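Local coordinates for protein BA_2500 (PDB 4GUC) that is of unknown function but belongs to a family placed in the E-set clan, whose members are typically immunoglobulin-like beta-sandwich domains, at residues V54-L59 / G98-V103; R71-Y76 / F87-T92; D24-L29 / N109-G114; V31-H36 / S115-K120. One frame throughout, in Å; residues are numbered along the deposited sequence.

Interaction 1: residues V54-L59 / G98-V103; sequences VKIYQL and GTYVAV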
# COMPACT_ATOMS: atom_id res chain seq x y z
N VAL A 54 6.03 -3.12 -0.12
CA VAL A 54 4.82 -2.30 -0.11
C VAL A 54 3.95 -2.59 -1.34
O VAL A 54 4.47 -2.75 -2.44
CB VAL A 54 5.16 -0.79 -0.09
CG1 VAL A 54 3.90 0.09 -0.40
CG2 VAL A 54 5.84 -0.40 1.20
N LYS A 55 2.65 -2.72 -1.15
CA LYS A 55 1.72 -2.88 -2.23
C LYS A 55 0.71 -1.74 -2.19
O LYS A 55 0.35 -1.26 -1.11
CB LYS A 55 0.93 -4.19 -2.10
CG LYS A 55 1.68 -5.45 -2.45
CD LYS A 55 0.90 -6.72 -2.17
CE LYS A 55 1.68 -7.95 -2.55
NZ LYS A 55 0.84 -9.14 -2.17
N ILE A 56 0.29 -1.29 -3.37
CA ILE A 56 -0.76 -0.32 -3.55
C ILE A 56 -1.98 -1.13 -4.05
O ILE A 56 -1.90 -1.81 -5.07
CB ILE A 56 -0.42 0.80 -4.55
CG1 ILE A 56 0.79 1.61 -4.05
CG2 ILE A 56 -1.64 1.69 -4.75
CD1 ILE A 56 1.21 2.78 -4.94
N TYR A 57 -3.07 -1.09 -3.28
CA TYR A 57 -4.31 -1.75 -3.63
C TYR A 57 -5.40 -0.72 -3.90
O TYR A 57 -5.45 0.34 -3.27
CB TYR A 57 -4.85 -2.58 -2.47
CG TYR A 57 -4.06 -3.79 -1.98
CD1 TYR A 57 -4.35 -5.06 -2.44
CD2 TYR A 57 -3.08 -3.68 -1.00
CE1 TYR A 57 -3.68 -6.19 -1.96
CE2 TYR A 57 -2.41 -4.79 -0.52
CZ TYR A 57 -2.72 -6.04 -0.98
OH TYR A 57 -2.04 -7.09 -0.43
N GLN A 58 -6.31 -1.04 -4.82
CA GLN A 58 -7.46 -0.22 -5.08
C GLN A 58 -8.61 -0.79 -4.21
O GLN A 58 -8.75 -2.01 -4.05
CB GLN A 58 -7.88 -0.30 -6.55
CG GLN A 58 -9.05 0.58 -6.88
CD GLN A 58 -9.60 0.34 -8.27
OE1 GLN A 58 -10.53 -0.44 -8.42
NE2 GLN A 58 -8.95 0.88 -9.28
N LEU A 59 -9.41 0.09 -3.63
CA LEU A 59 -10.56 -0.31 -2.81
C LEU A 59 -11.80 -0.20 -3.72
O LEU A 59 -12.20 0.92 -4.10
CB LEU A 59 -10.67 0.59 -1.56
CG LEU A 59 -11.87 0.36 -0.63
CD1 LEU A 59 -12.02 -1.05 -0.20
CD2 LEU A 59 -11.79 1.26 0.59
N GLY A 98 -9.88 6.65 -8.35
CA GLY A 98 -10.62 5.95 -7.31
C GLY A 98 -9.91 6.03 -5.98
O GLY A 98 -9.08 6.93 -5.78
N THR A 99 -10.24 5.11 -5.08
CA THR A 99 -9.69 5.05 -3.73
C THR A 99 -8.70 3.92 -3.63
O THR A 99 -8.95 2.81 -4.11
CB THR A 99 -10.82 4.90 -2.70
OG1 THR A 99 -11.72 6.01 -2.84
CG2 THR A 99 -10.30 4.85 -1.28
N TYR A 100 -7.55 4.19 -3.00
CA TYR A 100 -6.44 3.24 -2.86
C TYR A 100 -5.87 3.22 -1.46
O TYR A 100 -6.24 4.07 -0.66
CB TYR A 100 -5.33 3.66 -3.84
CG TYR A 100 -5.70 3.49 -5.30
CD1 TYR A 100 -6.48 4.42 -5.97
CD2 TYR A 100 -5.25 2.38 -6.02
CE1 TYR A 100 -6.84 4.26 -7.31
CE2 TYR A 100 -5.60 2.21 -7.35
CZ TYR A 100 -6.41 3.15 -8.00
OH TYR A 100 -6.73 2.97 -9.34
N VAL A 101 -5.01 2.24 -1.20
CA VAL A 101 -4.34 2.16 0.10
C VAL A 101 -3.00 1.51 -0.07
O VAL A 101 -2.84 0.61 -0.90
CB VAL A 101 -5.17 1.39 1.19
CG1 VAL A 101 -5.47 -0.03 0.78
CG2 VAL A 101 -4.49 1.45 2.58
N ALA A 102 -1.99 2.00 0.66
CA ALA A 102 -0.65 1.43 0.64
C ALA A 102 -0.49 0.57 1.89
O ALA A 102 -0.77 1.02 3.02
CB ALA A 102 0.43 2.51 0.58
N VAL A 103 -0.02 -0.66 1.68
CA VAL A 103 0.17 -1.62 2.75
C VAL A 103 1.59 -2.16 2.71
O VAL A 103 2.10 -2.45 1.63
CB VAL A 103 -0.82 -2.83 2.59
CG1 VAL A 103 -0.63 -3.89 3.65
CG2 VAL A 103 -2.26 -2.32 2.57
O HOH W 1 -11.88 2.90 -6.10
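V54-L59 and G98-V103 are antiparallel neighbours inside the mixed sheet of this E-set-clan domain, close to the centre of the chain. K55-V103 and Y57-V101 form hydrogen-bonded pairs, alternating with the non-hydrogen-bonded pairs I56-A102 and Q58-Y100. Each hydrogen-bonded pair exchanges two backbone bonds; K55 N meets V103 O at 2.8 Å and Y57 N meets V101 O at 2.9 Å. L59 N adds a nearly straight bond to T99 O at 2.8 Å, and a water joins L59 O to T99 N in place of a direct second bond.

The side chains of Y57, V101 and V103 share one face, against which L19 of helix 16-22 packs on both valines. With CG of Y57 anti to its carbonyl carbon (chi1 -65°), the ring reaches diagonally to V103, bringing CD2 to 3.9 Å from V103 CG2. The hydroxyl of Y57 is held by D9, which also forms a salt bridge with K55.

I56, Q58, Y100 and A102 line the other face. I56 CG2 lies 3.9 Å from Y100 CD2, and the extended chain of Q58 passes over the Y100 ring, its CG resting 3.8 Å above the plane toward the rim in a CH-pi contact. Beyond CG, the amide stands almost perpendicular to that ring, with its OE1 bonded to S60. Y100 OH is gripped twice, by N96 O and by Q58, whose NE2 donates to it at 3.0 Å with the hydroxyl oxygen close to the amide plane and an N-H...O angle of 163°.

Interaction 2: residues R71-Y76 / F87-T92; sequences RYKTIY and FVTPIT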
# COMPACT_ATOMS: atom_id res chain seq x y z
N ARG A 71 -4.87 -5.63 -5.88
CA ARG A 71 -3.49 -5.20 -6.05
C ARG A 71 -3.20 -4.52 -7.38
O ARG A 71 -3.51 -5.06 -8.43
CB ARG A 71 -2.54 -6.40 -5.90
CG ARG A 71 -1.04 -5.98 -5.84
CD ARG A 71 -0.08 -7.13 -5.82
NE ARG A 71 -0.14 -7.94 -7.03
CZ ARG A 71 -0.80 -9.10 -7.17
NH1 ARG A 71 -1.44 -9.67 -6.16
NH2 ARG A 71 -0.79 -9.73 -8.35
N TYR A 72 -2.66 -3.31 -7.33
CA TYR A 72 -2.26 -2.55 -8.51
C TYR A 72 -0.75 -2.52 -8.68
O TYR A 72 -0.26 -2.40 -9.82
CB TYR A 72 -2.84 -1.11 -8.53
CG TYR A 72 -4.16 -1.04 -9.27
CD1 TYR A 72 -5.28 -1.74 -8.82
CD2 TYR A 72 -4.29 -0.26 -10.41
CE1 TYR A 72 -6.47 -1.71 -9.52
CE2 TYR A 72 -5.51 -0.19 -11.10
CZ TYR A 72 -6.58 -0.91 -10.64
OH TYR A 72 -7.80 -0.86 -11.32
N LYS A 73 0.01 -2.60 -7.60
CA LYS A 73 1.47 -2.55 -7.71
C LYS A 73 2.15 -3.15 -6.52
O LYS A 73 1.66 -3.00 -5.40
CB LYS A 73 1.92 -1.08 -7.81
CG LYS A 73 3.33 -0.86 -8.36
CD LYS A 73 3.41 -1.22 -9.84
CE LYS A 73 4.80 -1.05 -10.42
NZ LYS A 73 4.79 -1.36 -11.89
N THR A 74 3.28 -3.81 -6.75
CA THR A 74 4.13 -4.39 -5.68
C THR A 74 5.42 -3.57 -5.82
O THR A 74 6.01 -3.47 -6.91
CB THR A 74 4.42 -5.88 -5.86
OG1 THR A 74 3.18 -6.57 -5.86
CG2 THR A 74 5.29 -6.36 -4.73
N ILE A 75 5.88 -2.98 -4.72
CA ILE A 75 7.05 -2.12 -4.72
C ILE A 75 8.12 -2.66 -3.76
O ILE A 75 7.87 -2.89 -2.56
CB ILE A 75 6.68 -0.69 -4.26
CG1 ILE A 75 5.40 -0.17 -4.93
CG2 ILE A 75 7.87 0.26 -4.48
CD1 ILE A 75 4.95 1.24 -4.42
N TYR A 76 9.33 -2.87 -4.28
CA TYR A 76 10.45 -3.33 -3.45
C TYR A 76 11.28 -2.17 -2.97
O TYR A 76 11.21 -1.08 -3.50
CB TYR A 76 11.30 -4.36 -4.20
CG TYR A 76 10.60 -5.70 -4.27
CD1 TYR A 76 10.90 -6.69 -3.34
CD2 TYR A 76 9.63 -5.96 -5.21
CE1 TYR A 76 10.28 -7.91 -3.36
CE2 TYR A 76 8.98 -7.20 -5.24
CZ TYR A 76 9.31 -8.16 -4.30
OH TYR A 76 8.70 -9.40 -4.30
N PHE A 87 10.45 3.14 -0.87
CA PHE A 87 9.46 2.58 -1.82
C PHE A 87 8.99 3.69 -2.74
O PHE A 87 8.34 4.64 -2.29
CB PHE A 87 8.32 1.92 -1.03
CG PHE A 87 8.81 0.87 -0.02
CD1 PHE A 87 9.09 -0.44 -0.43
CD2 PHE A 87 9.09 1.21 1.28
CE1 PHE A 87 9.58 -1.35 0.45
CE2 PHE A 87 9.60 0.26 2.17
CZ PHE A 87 9.85 -1.01 1.77
N VAL A 88 9.33 3.55 -4.02
CA VAL A 88 9.05 4.57 -5.02
C VAL A 88 8.36 4.03 -6.26
O VAL A 88 8.80 3.02 -6.82
CB VAL A 88 10.42 5.19 -5.50
CG1 VAL A 88 10.18 6.33 -6.49
CG2 VAL A 88 11.24 5.70 -4.33
N THR A 89 7.26 4.66 -6.68
CA THR A 89 6.63 4.20 -7.91
C THR A 89 5.84 5.37 -8.53
O THR A 89 5.23 6.14 -7.79
CB THR A 89 5.75 2.94 -7.68
OG1 THR A 89 5.59 2.21 -8.89
CG2 THR A 89 4.38 3.29 -7.12
N PRO A 90 5.85 5.52 -9.88
CA PRO A 90 5.10 6.61 -10.49
C PRO A 90 3.60 6.37 -10.53
O PRO A 90 3.15 5.23 -10.74
CB PRO A 90 5.64 6.64 -11.93
CG PRO A 90 6.11 5.27 -12.18
CD PRO A 90 6.60 4.73 -10.86
N ILE A 91 2.82 7.43 -10.33
CA ILE A 91 1.36 7.32 -10.43
C ILE A 91 1.01 7.62 -11.91
O ILE A 91 0.92 8.79 -12.34
CB ILE A 91 0.62 8.24 -9.46
CG1 ILE A 91 1.07 7.97 -8.03
CG2 ILE A 91 -0.90 8.06 -9.59
CD1 ILE A 91 0.87 6.56 -7.55
N THR A 92 0.83 6.55 -12.67
CA THR A 92 0.51 6.62 -14.08
C THR A 92 -1.00 6.49 -14.29
O THR A 92 -1.75 6.31 -13.33
CB THR A 92 1.19 5.45 -14.83
OG1 THR A 92 0.61 4.22 -14.37
CG2 THR A 92 2.69 5.45 -14.57
O HOH W 2 11.22 1.39 -4.66
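I75 carries the apolar part of this contact, placing its two branches against T89 and F87. Its CD1 presses on T89 CG2 at 3.4 Å, tighter than a usual carbon-carbon contact. I75 CG2 instead lies 3.9 Å from F87 CB and also abuts the backbone, 3.6 Å from V88 N. With CG1 of I75 anti to the carbonyl carbon (chi1 -45°), the longer branch reaches obliquely across to T89 while the methyl stays near F87 and V88. The ring of F87 takes part through its edge: CD1 approaches I75 O at 3.5 Å, near the ring plane.

Polar atoms contribute less directly. The hydroxyl of T89 is turned to the aliphatic chain of K73, with T89 OG1 3.7 Å from K73 CE, a packing contact across the exposed margin. Near the other end, one water bridges the backbones, donating to Y76 O at 2.7 Å and accepting from V88 N at 2.9 Å.

The backbones themselves do not pair here. R71-Y76 bonds instead to strand 53-59, where Y72 and K73 together face I56 in a classic beta bulge, whereas F87 and T89 bond to V42 and F40 of strand 39-45. I75 also packs on F40, and F87 on V54, so both residues lie buried between the two sets of strands. Consecutive strands that enter different sheets and meet through interlocking side chains, with axes 138° apart, are consistent with two sheets packing face to face in an immunoglobulin-like beta sandwich, here toward a margin where K73 and Y76 are exposed.

Interaction 3: residues D24-L29 / N109-G114; sequences DFIEEL and NYYYGG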
# COMPACT_ATOMS: atom_id res chain seq x y z
N ASP A 24 -1.30 -2.09 11.58
CA ASP A 24 -0.89 -0.89 12.29
C ASP A 24 -0.77 0.28 11.36
O ASP A 24 -0.12 0.22 10.33
CB ASP A 24 0.47 -1.08 12.97
CG ASP A 24 0.39 -1.82 14.29
OD1 ASP A 24 -0.68 -2.30 14.72
OD2 ASP A 24 1.46 -1.89 14.94
N PHE A 25 -1.41 1.38 11.71
CA PHE A 25 -1.31 2.59 10.94
C PHE A 25 0.03 3.28 11.20
O PHE A 25 0.44 3.43 12.36
CB PHE A 25 -2.42 3.58 11.25
CG PHE A 25 -2.18 4.93 10.65
CD1 PHE A 25 -2.29 5.13 9.29
CD2 PHE A 25 -1.87 6.01 11.43
CE1 PHE A 25 -2.04 6.36 8.73
CE2 PHE A 25 -1.62 7.24 10.87
CZ PHE A 25 -1.72 7.41 9.51
N ILE A 26 0.72 3.68 10.12
CA ILE A 26 1.99 4.40 10.23
C ILE A 26 1.95 5.64 9.34
O ILE A 26 1.58 5.58 8.16
CB ILE A 26 3.24 3.53 10.05
CG1 ILE A 26 3.27 2.87 8.70
CG2 ILE A 26 3.33 2.51 11.21
CD1 ILE A 26 4.60 2.11 8.45
N GLU A 27 2.29 6.78 9.91
CA GLU A 27 2.24 8.05 9.15
C GLU A 27 3.15 8.15 7.95
O GLU A 27 2.80 8.84 6.98
CB GLU A 27 2.38 9.23 10.14
CG GLU A 27 1.16 9.26 11.10
CD GLU A 27 1.14 10.34 12.17
OE1 GLU A 27 1.91 11.33 12.04
OE2 GLU A 27 0.32 10.18 13.13
N GLU A 28 4.24 7.38 7.95
CA GLU A 28 5.17 7.40 6.82
C GLU A 28 4.50 6.86 5.55
O GLU A 28 4.97 7.13 4.43
CB GLU A 28 6.47 6.62 7.11
CG GLU A 28 7.34 7.15 8.23
CD GLU A 28 6.75 7.01 9.63
OE1 GLU A 28 5.81 6.20 9.82
OE2 GLU A 28 7.25 7.70 10.56
N LEU A 29 3.45 6.05 5.71
CA LEU A 29 2.73 5.53 4.55
C LEU A 29 1.54 6.39 4.10
O LEU A 29 0.91 6.12 3.07
CB LEU A 29 2.20 4.11 4.78
CG LEU A 29 3.18 2.97 4.72
CD1 LEU A 29 2.55 1.66 5.23
CD2 LEU A 29 3.66 2.82 3.26
N ASN A 109 4.03 -9.18 10.15
CA ASN A 109 3.21 -8.03 10.50
C ASN A 109 2.86 -7.15 9.33
O ASN A 109 3.58 -7.08 8.33
CB ASN A 109 3.96 -7.22 11.57
CG ASN A 109 4.20 -8.02 12.86
OD1 ASN A 109 3.36 -8.82 13.29
ND2 ASN A 109 5.37 -7.83 13.45
N TYR A 110 1.76 -6.42 9.47
CA TYR A 110 1.26 -5.54 8.44
C TYR A 110 1.05 -4.12 8.95
O TYR A 110 0.62 -3.93 10.08
CB TYR A 110 -0.04 -6.05 7.85
CG TYR A 110 0.12 -7.35 7.09
CD1 TYR A 110 0.43 -7.37 5.75
CD2 TYR A 110 -0.04 -8.57 7.72
CE1 TYR A 110 0.54 -8.56 5.06
CE2 TYR A 110 0.11 -9.75 7.06
CZ TYR A 110 0.42 -9.73 5.71
OH TYR A 110 0.52 -10.91 4.99
N TYR A 111 1.32 -3.17 8.06
CA TYR A 111 1.22 -1.73 8.28
C TYR A 111 0.50 -1.06 7.14
O TYR A 111 0.50 -1.62 6.02
CB TYR A 111 2.63 -1.13 8.40
CG TYR A 111 3.43 -1.82 9.48
CD1 TYR A 111 3.43 -1.34 10.77
CD2 TYR A 111 4.16 -2.98 9.21
CE1 TYR A 111 4.13 -2.02 11.81
CE2 TYR A 111 4.86 -3.64 10.21
CZ TYR A 111 4.85 -3.16 11.49
OH TYR A 111 5.57 -3.83 12.47
N TYR A 112 -0.18 0.07 7.37
CA TYR A 112 -0.87 0.73 6.27
C TYR A 112 -0.88 2.23 6.50
O TYR A 112 -0.60 2.67 7.61
CB TYR A 112 -2.27 0.15 6.07
CG TYR A 112 -3.30 0.55 7.08
CD1 TYR A 112 -4.50 1.18 6.71
CD2 TYR A 112 -3.08 0.35 8.44
CE1 TYR A 112 -5.43 1.58 7.67
CE2 TYR A 112 -4.00 0.73 9.38
CZ TYR A 112 -5.16 1.38 9.00
OH TYR A 112 -6.05 1.74 9.99
N GLY A 113 -1.20 3.00 5.47
CA GLY A 113 -1.23 4.45 5.55
C GLY A 113 -2.61 5.08 5.42
O GLY A 113 -2.72 6.31 5.32
N GLY A 114 -3.64 4.24 5.53
CA GLY A 114 -5.02 4.66 5.38
C GLY A 114 -5.37 4.90 3.91
O GLY A 114 -4.50 5.16 3.07
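D24 and F25 run parallel to Y111 and Y112, and three backbone bonds join the two segments. D24 N donates to Y110 O at 3.1 Å, from a position tilted out of the carbonyl plane. D24 O in turn accepts from Y112 N at 3.0 Å and also receives the CA-H of Y111. The third bond, from I26 N to Y112 O at 3.0 Å, is fairly straight, with an N-H...O angle of 166°. After it the chain turns away in a short 3-10 segment, where the carbonyl of I26 accepts L29 N at 3.1 Å.

Two tyrosine hydroxyls find partners elsewhere: that of Y112 in H20 ND1, that of Y110 in the backbone N of R12. CG of Y112 occupies the position between backbone N and carbonyl carbon (chi1 75°), which swings the ring back under the partner strand and sets CE2 3.8 Å from F25 CB. Beyond it, the F25 ring brings CE1 to 3.5 Å from G113 O near the ring plane. D24 and Y111 extend side by side, with D24 CB 3.7 Å from Y111 CD1 and the carboxylate steeply inclined to the ring. G113, lacking a side chain, lets L29 settle closely, its CB 3.5 Å from G113 CA.

Around this pairing, strand 98-106 bonds to Y111 and G113 through M104 and A102. Helix 16-22 packs on Y112 with Y16 and L19, while I44 of strand 39-45 meets I26 and L29.

Interaction 4: residues V31-H36 / S115-K120; sequences VGDLKH and SFKISK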
# COMPACT_ATOMS: atom_id res chain seq x y z
N VAL A 31 0.43 9.23 2.36
CA VAL A 31 0.84 10.12 1.29
C VAL A 31 -0.15 11.20 0.88
O VAL A 31 0.21 12.16 0.20
CB VAL A 31 1.23 9.25 0.02
CG1 VAL A 31 2.39 8.30 0.39
CG2 VAL A 31 0.06 8.41 -0.53
N GLY A 32 -1.40 11.01 1.27
CA GLY A 32 -2.44 11.96 0.93
C GLY A 32 -2.92 11.63 -0.46
O GLY A 32 -2.49 10.66 -1.07
N ASP A 33 -3.80 12.46 -0.99
CA ASP A 33 -4.34 12.23 -2.33
C ASP A 33 -3.28 12.50 -3.39
O ASP A 33 -2.46 13.43 -3.26
CB ASP A 33 -5.54 13.11 -2.59
CG ASP A 33 -6.70 12.81 -1.66
OD1 ASP A 33 -6.80 11.71 -1.06
OD2 ASP A 33 -7.55 13.73 -1.54
N LEU A 34 -3.30 11.69 -4.44
CA LEU A 34 -2.33 11.81 -5.54
C LEU A 34 -3.03 11.99 -6.89
O LEU A 34 -4.22 11.64 -7.03
CB LEU A 34 -1.43 10.56 -5.58
CG LEU A 34 -0.61 10.26 -4.31
CD1 LEU A 34 0.19 8.97 -4.44
CD2 LEU A 34 0.31 11.43 -4.02
N LYS A 35 -2.33 12.57 -7.85
CA LYS A 35 -2.84 12.79 -9.20
C LYS A 35 -1.92 12.10 -10.20
O LYS A 35 -0.75 11.86 -9.90
CB LYS A 35 -2.89 14.27 -9.55
CG LYS A 35 -3.97 15.06 -8.84
CD LYS A 35 -3.84 16.56 -9.13
CE LYS A 35 -3.92 16.93 -10.62
NZ LYS A 35 -5.32 17.05 -11.16
N HIS A 36 -2.46 11.72 -11.36
CA HIS A 36 -1.62 11.13 -12.40
C HIS A 36 -0.47 12.11 -12.65
O HIS A 36 -0.70 13.31 -12.79
CB HIS A 36 -2.37 10.88 -13.72
CG HIS A 36 -3.48 9.88 -13.62
ND1 HIS A 36 -4.66 9.98 -14.33
CD2 HIS A 36 -3.62 8.80 -12.81
CE1 HIS A 36 -5.44 8.96 -14.03
NE2 HIS A 36 -4.85 8.25 -13.08
N SER A 115 -6.65 4.88 3.57
CA SER A 115 -7.03 5.12 2.21
C SER A 115 -6.73 6.54 1.71
O SER A 115 -6.63 7.48 2.49
CB SER A 115 -8.52 4.81 2.07
OG SER A 115 -9.28 5.64 2.92
N PHE A 116 -6.62 6.70 0.39
CA PHE A 116 -6.38 7.98 -0.26
C PHE A 116 -6.95 7.92 -1.67
O PHE A 116 -7.24 6.83 -2.17
CB PHE A 116 -4.88 8.37 -0.32
CG PHE A 116 -4.00 7.38 -1.07
CD1 PHE A 116 -3.47 6.28 -0.41
CD2 PHE A 116 -3.67 7.57 -2.41
CE1 PHE A 116 -2.67 5.38 -1.08
CE2 PHE A 116 -2.88 6.64 -3.07
CZ PHE A 116 -2.35 5.56 -2.36
N LYS A 117 -7.13 9.06 -2.31
CA LYS A 117 -7.65 9.09 -3.65
C LYS A 117 -6.57 9.31 -4.71
O LYS A 117 -5.55 9.93 -4.45
CB LYS A 117 -8.62 10.27 -3.83
CG LYS A 117 -9.87 10.27 -3.00
CD LYS A 117 -10.83 9.13 -3.32
CE LYS A 117 -12.21 9.35 -2.63
NZ LYS A 117 -12.13 9.55 -1.15
N ILE A 118 -6.79 8.70 -5.88
CA ILE A 118 -5.96 8.92 -7.06
C ILE A 118 -6.95 9.55 -8.05
O ILE A 118 -8.02 8.99 -8.29
CB ILE A 118 -5.27 7.68 -7.64
CG1 ILE A 118 -4.21 7.21 -6.65
CG2 ILE A 118 -4.61 8.04 -8.99
CD1 ILE A 118 -3.43 5.97 -7.04
N SER A 119 -6.60 10.71 -8.59
CA SER A 119 -7.46 11.42 -9.55
C SER A 119 -6.72 11.74 -10.83
O SER A 119 -5.49 11.66 -10.88
CB SER A 119 -7.98 12.72 -8.92
OG SER A 119 -6.89 13.52 -8.50
N LYS A 120 -7.46 12.13 -11.87
CA LYS A 120 -6.86 12.48 -13.15
C LYS A 120 -6.04 13.76 -12.99
O LYS A 120 -5.10 14.01 -13.75
CB LYS A 120 -7.90 12.67 -14.26
CG LYS A 120 -8.68 11.42 -14.58
CD LYS A 120 -9.47 11.57 -15.89
CE LYS A 120 -10.16 10.25 -16.30
NZ LYS A 120 -11.22 9.76 -15.37
OXT LYS A 120 -6.32 14.59 -12.11
O HOH W 3 -6.49 12.99 -5.92
O HOH W 4 -4.84 12.11 -16.17
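K35 and the C-terminal carboxylate of K120 form a salt bridge, with K35 NZ 2.8 Å from K120 OXT. Bends at the third and fourth torsions of K35 (59° and 82°) curl its chain back to that group. At the other end, D33 OD1 accepts the backbone N-H of K117 at 2.9 Å in a nearly straight bond that arrives from above the carboxylate plane, so a side chain stands in for a backbone acceptor before regular pairing starts. L34 then uses both its backbone polar atoms on the one neighbouring strand, bracketing I118: its N donates to K117 O at 2.9 Å and its O accepts from S119 N at 3.0 Å. H36 N continues the series to S119 O at 3.1 Å.

The H36 ring lies over that same S119 O, which sits above the ring's centre. Its rotation is fixed by two polar contacts, NE2 with Y95 O and ND1 with a water, which donates to K120 O.

Farther out, V31 CG2 rests over the centre of the F116 ring, 4.0 Å above its plane, in a CH-pi contact. L34 CD1 touches the same ring at CE2, 4.1 Å away, and H36 CD2 lies 4.0 Å from I118 CG2. A short edge strand joined in parallel to the C-terminal strand, as L34-K35 is to I118-S119, recalls the A'-G pairing of immunoglobulin-like folds.

How the interactions relate
Interaction 1 lies near the middle of the chain's fold, and the others surround it, centred about 9 Å (interaction 2), 12 Å (interaction 3) and 10 Å (interaction 4) from it. Strand 53-59 joins it to interaction 2 through strand 69-76, while strand 98-106 pairs with strand 109-119, which serves both interactions 3 and 4. Those two, about 17 Å apart between centres, attach consecutive N-terminal segments to successive halves of the last strand. Along the chain, interaction 2 nests inside interaction 1, which nests inside the loops closed by 3 and 4. Residues 24-36 are thus tied to the last strand across the intervening sequence, and I91 packs against L34 and I118 to link interactions 2 and 4.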